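Serine protease pet (Escherichia coli, PDB 4OM9) acts as a secreted autotransporter serine protease and enterotoxin of enteroaggregative strains, and probably cleaves the host cytoskeletal protein alpha-fodrin. Local coordinates at residues A[493-498]-A[511-516]. Sequence-based numbering, arbitrary orientation.
Sequences NARLIL and NAPLVM
Three main-chain hydrogen bonds join L496 and L498 to P513 and V515. L496 donates its N-H to P513 O (2.9 Å) and accepts on its carbonyl from V515 N (2.8 Å); its main-chain N-H and C=O both bond to segment 511-516. The third bond, from L498 N to V515 O (2.8 Å), is nearly straight, 169° at the hydrogen. CA-H...O contacts from R495, I497 and L514 add a second approach to the same three carbonyls. This is parallel pairing between successive rungs of the right-handed beta-helix that forms the stalk of autotransporter passenger domains; strand 471-473 pairs with the other edge of 496-498, and strand 592-595 continues the stack beyond 514-516. L496, L498, L514 and M516 occupy one face. There L514 CD1 is shared, touching L496 CD2 and L498 CD2 at 3.7 Å each. With CG anti to the backbone N (chi1 -170°) and chi2 near 81°, CD1 of L514 is brought back towards 493-498. F581 of strand 576-583 touches L498 and M516 on this face. On the reverse face I497 and V515 lie side by side, CG1 of the isoleucine 3.8 Å from CB of the valine. Ahead of the strands, R495 CG lies 3.6 Å from P513 CB, while A494 and A512 meet through their methyl groups. A494 is the centre of an inverse gamma turn closed by a weak R495 N to N493 O bond, and its own carbonyl accepts a hydrogen bond from H485 NE2.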
loop_
_atom_site.group_PDB
_atom_site.type_symbol
_atom_site.label_atom_id
_atom_site.label_comp_id
_atom_site.label_asym_id
_atom_site.label_seq_id
_atom_site.Cartn_x
_atom_site.Cartn_y
_atom_site.Cartn_z
ATOM N N ASN A 493 -7.486 -4.901 22.539
ATOM C CA ASN A 493 -6.970 -5.999 21.740
ATOM C C ASN A 493 -7.769 -6.191 20.457
ATOM O O ASN A 493 -7.379 -6.962 19.579
ATOM C CB ASN A 493 -6.942 -7.279 22.570
ATOM C CG ASN A 493 -5.950 -7.193 23.722
ATOM O OD1 ASN A 493 -5.108 -6.297 23.760
ATOM N ND2 ASN A 493 -6.046 -8.126 24.667
ATOM N N ALA A 494 -8.865 -5.453 20.334
ATOM C CA ALA A 494 -9.709 -5.544 19.150
ATOM C C ALA A 494 -9.121 -4.770 17.969
ATOM O O ALA A 494 -9.758 -3.858 17.421
ATOM C CB ALA A 494 -11.112 -5.043 19.468
ATOM N N ARG A 495 -7.915 -5.151 17.560
ATOM C CA ARG A 495 -7.190 -4.402 16.542
ATOM C C ARG A 495 -7.662 -4.740 15.149
ATOM O O ARG A 495 -7.563 -5.884 14.716
ATOM C CB ARG A 495 -5.682 -4.659 16.643
ATOM C CG ARG A 495 -5.009 -3.931 17.793
ATOM C CD ARG A 495 -3.531 -4.248 17.893
ATOM N NE ARG A 495 -3.212 -4.864 19.173
ATOM C CZ ARG A 495 -2.822 -4.194 20.250
ATOM N NH1 ARG A 495 -2.701 -2.868 20.218
ATOM N NH2 ARG A 495 -2.557 -4.860 21.367
ATOM N N LEU A 496 -8.195 -3.728 14.467
ATOM C CA LEU A 496 -8.497 -3.798 13.045
ATOM C C LEU A 496 -7.297 -3.270 12.269
ATOM O O LEU A 496 -6.915 -2.096 12.415
ATOM C CB LEU A 496 -9.748 -2.995 12.703
ATOM C CG LEU A 496 -10.014 -2.879 11.202
ATOM C CD1 LEU A 496 -10.140 -4.264 10.579
ATOM C CD2 LEU A 496 -11.238 -2.020 10.893
ATOM N N ILE A 497 -6.706 -4.152 11.463
ATOM C CA ILE A 497 -5.517 -3.848 10.678
ATOM C C ILE A 497 -5.833 -3.815 9.182
ATOM O O ILE A 497 -6.293 -4.797 8.625
ATOM C CB ILE A 497 -4.417 -4.883 10.955
ATOM C CG1 ILE A 497 -4.110 -4.912 12.454
ATOM C CG2 ILE A 497 -3.166 -4.575 10.138
ATOM C CD1 ILE A 497 -3.744 -6.287 12.987
ATOM N N LEU A 498 -5.622 -2.674 8.542
ATOM C CA LEU A 498 -5.896 -2.552 7.116
ATOM C C LEU A 498 -4.583 -2.635 6.347
ATOM O O LEU A 498 -3.669 -1.809 6.587
ATOM C CB LEU A 498 -6.621 -1.246 6.803
ATOM C CG LEU A 498 -8.134 -1.092 7.077
ATOM C CD1 LEU A 498 -8.821 -2.361 7.664
ATOM C CD2 LEU A 498 -8.420 0.132 7.929
ATOM N N ASN A 511 -13.426 2.835 20.845
ATOM C CA ASN A 511 -13.194 1.800 21.844
ATOM C C ASN A 511 -12.309 0.631 21.401
ATOM O O ASN A 511 -12.039 -0.257 22.206
ATOM C CB ASN A 511 -14.549 1.257 22.360
ATOM C CG ASN A 511 -15.196 2.181 23.412
ATOM O OD1 ASN A 511 -14.500 2.876 24.143
ATOM N ND2 ASN A 511 -16.530 2.183 23.479
ATOM N N ALA A 512 -11.843 0.636 20.152
ATOM C CA ALA A 512 -11.060 -0.489 19.608
ATOM C C ALA A 512 -10.004 -0.004 18.614
ATOM O O ALA A 512 -10.275 0.877 17.816
ATOM C CB ALA A 512 -11.993 -1.514 18.932
ATOM N N PRO A 513 -8.794 -0.580 18.647
ATOM C CA PRO A 513 -7.696 0.019 17.870
ATOM C C PRO A 513 -7.781 -0.167 16.345
ATOM O O PRO A 513 -8.295 -1.161 15.837
ATOM C CB PRO A 513 -6.444 -0.697 18.412
ATOM C CG PRO A 513 -6.899 -1.423 19.656
ATOM C CD PRO A 513 -8.342 -1.740 19.430
ATOM N N LEU A 514 -7.265 0.829 15.636
ATOM C CA LEU A 514 -7.084 0.772 14.205
ATOM C C LEU A 514 -5.590 0.842 13.878
ATOM O O LEU A 514 -4.826 1.592 14.505
ATOM C CB LEU A 514 -7.822 1.908 13.504
ATOM C CG LEU A 514 -7.843 1.736 11.979
ATOM C CD1 LEU A 514 -8.941 0.754 11.590
ATOM C CD2 LEU A 514 -8.039 3.056 11.275
ATOM N N VAL A 515 -5.200 0.046 12.890
ATOM C CA VAL A 515 -3.839 0.001 12.380
ATOM C C VAL A 515 -3.865 0.092 10.869
ATOM O O VAL A 515 -4.569 -0.676 10.201
ATOM C CB VAL A 515 -3.120 -1.282 12.779
ATOM C CG1 VAL A 515 -1.793 -1.381 12.056
ATOM C CG2 VAL A 515 -2.921 -1.308 14.288
ATOM N N MET A 516 -3.146 1.072 10.344
ATOM C CA MET A 516 -2.921 1.189 8.920
ATOM C C MET A 516 -1.448 0.888 8.644
ATOM O O MET A 516 -0.543 1.451 9.297
ATOM C CB MET A 516 -3.289 2.585 8.407
ATOM C CG MET A 516 -4.720 3.022 8.647
ATOM S SD MET A 516 -4.871 4.780 8.266
ATOM C CE MET A 516 -6.590 5.082 8.648
#